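Local structure of endoglucanase A (Clostridium cellulolyticum, 1EDG) at residues A69-G74 and N113-I118; Q329-G334 and Y374-I379. The protein hydrolyses internal beta-1,4-glucosidic bonds, probably of cellulose, through a catalytic domain of glycoside hydrolase family 5. All blocks are in the same frame, centred on the assembly; numbering follows the deposited sequence.

Contact 1: A69-G74 and N113-I118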
loop_
_atom_site.group_PDB
_atom_site.type_symbol
_atom_site.label_atom_id
_atom_site.label_comp_id
_atom_site.label_asym_id
_atom_site.label_seq_id
_atom_site.Cartn_x
_atom_site.Cartn_y
_atom_site.Cartn_z
ATOM N N ALA A 69 7.586 -17.107 7.439
ATOM C CA ALA A 69 7.090 -17.802 6.260
ATOM C C ALA A 69 7.010 -16.890 5.033
ATOM O O ALA A 69 7.357 -17.296 3.915
ATOM C CB ALA A 69 5.740 -18.414 6.551
ATOM N N ILE A 70 6.546 -15.662 5.244
ATOM C CA ILE A 70 6.423 -14.682 4.167
ATOM C C ILE A 70 7.798 -14.413 3.553
ATOM O O ILE A 70 7.955 -14.430 2.327
ATOM C CB ILE A 70 5.813 -13.351 4.696
ATOM C CG1 ILE A 70 4.396 -13.592 5.229
ATOM C CG2 ILE A 70 5.831 -12.275 3.616
ATOM C CD1 ILE A 70 3.455 -14.180 4.215
ATOM N N LYS A 71 8.792 -14.178 4.406
ATOM C CA LYS A 71 10.151 -13.916 3.945
ATOM C C LYS A 71 10.716 -15.112 3.179
ATOM O O LYS A 71 11.307 -14.957 2.108
ATOM C CB LYS A 71 11.068 -13.591 5.120
ATOM C CG LYS A 71 12.490 -13.328 4.681
ATOM C CD LYS A 71 13.414 -13.061 5.828
ATOM C CE LYS A 71 14.788 -12.683 5.295
ATOM N NZ LYS A 71 14.714 -11.491 4.382
ATOM N N GLN A 72 10.511 -16.303 3.726
ATOM C CA GLN A 72 10.990 -17.532 3.108
ATOM C C GLN A 72 10.497 -17.679 1.664
ATOM O O GLN A 72 11.204 -18.221 0.816
ATOM C CB GLN A 72 10.538 -18.736 3.942
ATOM C CG GLN A 72 11.060 -20.080 3.463
ATOM C CD GLN A 72 10.257 -21.238 4.031
ATOM O OE1 GLN A 72 9.401 -21.806 3.348
ATOM N NE2 GLN A 72 10.507 -21.577 5.295
ATOM N N LYS A 73 9.294 -17.186 1.384
ATOM C CA LYS A 73 8.732 -17.270 0.042
ATOM C C LYS A 73 9.431 -16.373 -0.975
ATOM O O LYS A 73 9.407 -16.657 -2.176
ATOM C CB LYS A 73 7.242 -16.934 0.058
ATOM C CG LYS A 73 6.340 -18.122 -0.167
ATOM C CD LYS A 73 6.664 -18.834 -1.470
ATOM C CE LYS A 73 5.704 -19.980 -1.707
ATOM N NZ LYS A 73 6.280 -21.001 -2.620
ATOM N N GLY A 74 10.016 -15.276 -0.511
ATOM C CA GLY A 74 10.689 -14.372 -1.429
ATOM C C GLY A 74 10.320 -12.908 -1.251
ATOM O O GLY A 74 10.950 -12.035 -1.852
ATOM N N ASN A 113 13.881 -9.802 10.621
ATOM C CA ASN A 113 14.042 -10.688 9.472
ATOM C C ASN A 113 14.755 -9.947 8.334
ATOM O O ASN A 113 14.729 -10.392 7.189
ATOM C CB ASN A 113 12.680 -11.193 8.987
ATOM C CG ASN A 113 12.249 -12.479 9.679
ATOM O OD1 ASN A 113 13.071 -13.346 9.971
ATOM N ND2 ASN A 113 10.955 -12.612 9.931
ATOM N N LYS A 114 15.378 -8.812 8.654
ATOM C CA LYS A 114 16.101 -7.988 7.676
ATOM C C LYS A 114 15.210 -7.526 6.522
ATOM O O LYS A 114 15.685 -7.309 5.404
ATOM C CB LYS A 114 17.316 -8.744 7.127
ATOM C CG LYS A 114 18.408 -9.011 8.157
ATOM C CD LYS A 114 19.040 -10.380 7.927
ATOM C CE LYS A 114 18.024 -11.500 8.210
ATOM N NZ LYS A 114 18.478 -12.863 7.803
ATOM N N MET A 115 13.919 -7.381 6.794
ATOM C CA MET A 115 12.968 -6.958 5.777
ATOM C C MET A 115 12.710 -5.464 5.850
ATOM O O MET A 115 13.122 -4.795 6.799
ATOM C CB MET A 115 11.636 -7.684 5.953
ATOM C CG MET A 115 11.713 -9.189 5.826
ATOM S SD MET A 115 10.137 -9.962 6.227
ATOM C CE MET A 115 9.384 -10.062 4.633
ATOM N N TYR A 116 12.066 -4.940 4.817
ATOM C CA TYR A 116 11.698 -3.534 4.778
ATOM C C TYR A 116 10.241 -3.463 5.264
ATOM O O TYR A 116 9.460 -4.399 5.052
ATOM C CB TYR A 116 11.836 -2.986 3.353
ATOM C CG TYR A 116 13.276 -2.797 2.923
ATOM C CD1 TYR A 116 14.011 -3.855 2.379
ATOM C CD2 TYR A 116 13.915 -1.570 3.102
ATOM C CE1 TYR A 116 15.350 -3.693 2.033
ATOM C CE2 TYR A 116 15.250 -1.396 2.758
ATOM C CZ TYR A 116 15.965 -2.463 2.227
ATOM O OH TYR A 116 17.300 -2.297 1.916
ATOM N N VAL A 117 9.886 -2.380 5.948
ATOM C CA VAL A 117 8.535 -2.225 6.466
ATOM C C VAL A 117 7.949 -0.866 6.111
ATOM O O VAL A 117 8.646 0.148 6.150
ATOM C CB VAL A 117 8.516 -2.352 8.012
ATOM C CG1 VAL A 117 7.091 -2.159 8.550
ATOM C CG2 VAL A 117 9.060 -3.701 8.440
ATOM N N ILE A 118 6.670 -0.854 5.760
ATOM C CA ILE A 118 5.973 0.387 5.459
ATOM C C ILE A 118 4.882 0.545 6.515
ATOM O O ILE A 118 4.025 -0.324 6.648
ATOM C CB ILE A 118 5.306 0.366 4.071
ATOM C CG1 ILE A 118 6.369 0.305 2.969
ATOM C CG2 ILE A 118 4.433 1.612 3.893
ATOM C CD1 ILE A 118 5.798 0.018 1.597
HETATM O O HOH W 1 17.953 -11.428 4.840
#
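Lys71, in the last turn of helix 64-73, comes closest by backbone to Asn113, their CA atoms 7.5 Å apart, with the gap bridged largely by the Lys71 side chain, which reaches the backbone carbonyl of Asn113. This chain leaves the helix extended, CG anti to the backbone N (chi1 179°), and bends only at the last torsion (chi4 57°), which folds the ammonium back beside the carbonyl of Asn113. Both CE and NZ of Lys71 lie 3.0 Å from Asn113 O, while CD packs 3.7 Å from CB of the same asparagine. Nearer the helix, Met115 runs past Lys71 in the opposite direction and sets SD 3.9 Å from Lys71 CB; its methyl CE also reaches Ile70 CG2 at 4.3 Å. A water accepts weak hydrogen bonds from Lys71 NZ and Lys114 NZ, bridging two like charges 5.3 Å apart. Lys114, with positive phi, is the C-prime residue of the Schellman motif closing helix 97-111. Asn113 ND2 hydrogen-bonds OD1 of Asp68 in helix 64-73. The contact thus joins the C-terminal end of that helix to the turn leading into barrel strand 116-120, where Met115 also packs on Ile67 and on Val78 of the adjacent parallel strand 77-80.

Contact 2: Q329-G334 and Y374-I379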
loop_
_atom_site.group_PDB
_atom_site.type_symbol
_atom_site.label_atom_id
_atom_site.label_comp_id
_atom_site.label_asym_id
_atom_site.label_seq_id
_atom_site.Cartn_x
_atom_site.Cartn_y
_atom_site.Cartn_z
ATOM N N GLN A 329 5.185 -6.586 -15.980
ATOM C CA GLN A 329 5.034 -5.282 -16.622
ATOM C C GLN A 329 5.478 -4.150 -15.691
ATOM O O GLN A 329 6.075 -3.168 -16.132
ATOM C CB GLN A 329 3.587 -5.070 -17.079
ATOM C CG GLN A 329 3.145 -5.992 -18.220
ATOM C CD GLN A 329 3.857 -5.710 -19.541
ATOM O OE1 GLN A 329 4.484 -4.665 -19.722
ATOM N NE2 GLN A 329 3.758 -6.646 -20.472
ATOM N N ALA A 330 5.201 -4.293 -14.399
ATOM C CA ALA A 330 5.610 -3.275 -13.431
ATOM C C ALA A 330 7.140 -3.267 -13.296
ATOM O O ALA A 330 7.772 -2.203 -13.300
ATOM C CB ALA A 330 4.949 -3.524 -12.064
ATOM N N LYS A 331 7.739 -4.455 -13.208
ATOM C CA LYS A 331 9.188 -4.586 -13.068
ATOM C C LYS A 331 9.924 -3.946 -14.251
ATOM O O LYS A 331 10.948 -3.276 -14.068
ATOM C CB LYS A 331 9.563 -6.069 -12.909
ATOM C CG LYS A 331 11.026 -6.351 -12.600
ATOM C CD LYS A 331 11.811 -6.560 -13.874
ATOM C CE LYS A 331 13.254 -6.924 -13.609
ATOM N NZ LYS A 331 14.007 -6.952 -14.900
ATOM N N ALA A 332 9.386 -4.135 -15.452
ATOM C CA ALA A 332 9.986 -3.572 -16.666
ATOM C C ALA A 332 10.032 -2.044 -16.615
ATOM O O ALA A 332 10.823 -1.421 -17.320
ATOM C CB ALA A 332 9.209 -4.035 -17.904
ATOM N N ARG A 333 9.178 -1.445 -15.787
ATOM C CA ARG A 333 9.124 0.009 -15.648
ATOM C C ARG A 333 9.675 0.488 -14.299
ATOM O O ARG A 333 9.452 1.637 -13.898
ATOM C CB ARG A 333 7.686 0.500 -15.856
ATOM C CG ARG A 333 7.140 0.240 -17.262
ATOM C CD ARG A 333 5.622 0.286 -17.253
ATOM N NE ARG A 333 5.012 0.098 -18.569
ATOM C CZ ARG A 333 4.862 -1.076 -19.178
ATOM N NH1 ARG A 333 5.283 -2.193 -18.595
ATOM N NH2 ARG A 333 4.277 -1.138 -20.371
ATOM N N GLY A 334 10.397 -0.399 -13.614
ATOM C CA GLY A 334 11.015 -0.084 -12.332
ATOM C C GLY A 334 10.071 0.111 -11.157
ATOM O O GLY A 334 10.476 0.667 -10.133
ATOM N N TYR A 374 8.718 -13.112 -11.457
ATOM C CA TYR A 374 8.817 -11.903 -12.256
ATOM C C TYR A 374 9.138 -10.604 -11.522
ATOM O O TYR A 374 9.214 -9.540 -12.144
ATOM C CB TYR A 374 7.567 -11.768 -13.122
ATOM C CG TYR A 374 7.495 -12.867 -14.159
ATOM C CD1 TYR A 374 8.437 -12.933 -15.190
ATOM C CD2 TYR A 374 6.530 -13.871 -14.082
ATOM C CE1 TYR A 374 8.422 -13.974 -16.114
ATOM C CE2 TYR A 374 6.504 -14.922 -15.004
ATOM C CZ TYR A 374 7.457 -14.967 -16.015
ATOM O OH TYR A 374 7.456 -16.014 -16.914
ATOM N N ALA A 375 9.362 -10.689 -10.216
ATOM C CA ALA A 375 9.709 -9.508 -9.429
ATOM C C ALA A 375 11.184 -9.165 -9.661
ATOM O O ALA A 375 11.860 -9.822 -10.455
ATOM C CB ALA A 375 9.452 -9.772 -7.952
ATOM N N PHE A 376 11.686 -8.150 -8.965
ATOM C CA PHE A 376 13.084 -7.741 -9.107
ATOM C C PHE A 376 14.022 -8.862 -8.689
ATOM O O PHE A 376 13.730 -9.610 -7.753
ATOM C CB PHE A 376 13.389 -6.500 -8.257
ATOM C CG PHE A 376 12.689 -5.251 -8.724
ATOM C CD1 PHE A 376 13.102 -4.595 -9.884
ATOM C CD2 PHE A 376 11.618 -4.731 -8.004
ATOM C CE1 PHE A 376 12.456 -3.444 -10.318
ATOM C CE2 PHE A 376 10.969 -3.583 -8.429
ATOM C CZ PHE A 376 11.386 -2.938 -9.588
ATOM N N GLY A 377 15.147 -8.972 -9.384
ATOM C CA GLY A 377 16.111 -10.002 -9.060
ATOM C C GLY A 377 16.936 -9.579 -7.863
ATOM O O GLY A 377 16.917 -8.411 -7.460
ATOM N N LEU A 378 17.672 -10.523 -7.294
ATOM C CA LEU A 378 18.508 -10.244 -6.137
ATOM C C LEU A 378 19.964 -10.451 -6.534
ATOM O O LEU A 378 20.317 -11.497 -7.081
ATOM C CB LEU A 378 18.159 -11.216 -5.009
ATOM C CG LEU A 378 18.203 -10.775 -3.545
ATOM C CD1 LEU A 378 18.367 -12.029 -2.698
ATOM C CD2 LEU A 378 19.341 -9.804 -3.263
ATOM N N ILE A 379 20.792 -9.432 -6.346
ATOM C CA ILE A 379 22.203 -9.582 -6.655
ATOM C C ILE A 379 22.857 -9.966 -5.337
ATOM O O ILE A 379 23.154 -9.119 -4.492
ATOM C CB ILE A 379 22.838 -8.307 -7.278
ATOM C CG1 ILE A 379 22.594 -8.264 -8.792
ATOM C CG2 ILE A 379 24.349 -8.321 -7.088
ATOM C CD1 ILE A 379 21.148 -8.293 -9.215
#
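Lys331, in the last turn of helix 316-332, and Gly334, just after it, meet the Phe376 ring over one face and at an edge. The nearest backbones are those of Lys331 and Ala375, with CA atoms 6.1 Å apart. The close packing is made by methylenes, a phenyl ring and backbone: CG of Lys331 lies over one face of the phenyl ring, 4.2 Å from its centroid and 28° off the ring normal, a CH-pi contact. At the ring edge, Phe376 CZ meets the backbone of Gly334, 3.7 Å from its C atom, with the glycine CA in the ring plane.

The anti chi1 of Lys331 (-174°) is what sets CG over the ring and beside the carbonyl of Tyr374, whose O lies 3.6 Å from Lys331 CB. Beyond these methylenes the contact loosens. A bend at chi2 carries CD and the rest of the lysine on from the ring, and its ammonium hydrogen-bonds Gln14; the phenol of Tyr374 leads away to the backbone of Pro8 and Leu10. Past Phe376 the chain runs on exposed toward the C terminus. Arg333, whose CB points away from the Phe376 segment, braces the helix end from its own segment: NH1 donates to both O and OE1 of Gln329, the latter bond at 2.8 Å and fairly straight (164°), while NH2 forms a salt bridge with Asp290 of helix 279-297.

Gly334, with positive phi, is the C-prime residue of a Schellman motif that ends helix 316-332 and turns the chain into strand 336-339. This is an alpha-to-beta turn of a TIM barrel, here covered by the segment that follows helix 365-374.

Both contacts involve the C-terminal end of a helix and a lysine whose methylenes do the packing, yet they hold different elements. Contact 1 is partly buried and links helix 64-73 to the entry of strand 116-120, whereas contact 2 is buried and brings the segment after helix 365-374 against the end of helix 316-332. Their centres lie about 17 Å apart and their nearest atoms about 7 Å apart, without touching. Contact 1 mixes a thioether with a backbone carbonyl and a bridging water; contact 2 relies on an aromatic ring. Arg30 connects the two surroundings, bonding Phe376 O and, weakly, Gly74 O, and Lys73 pairs with Asp369 of helix 365-374.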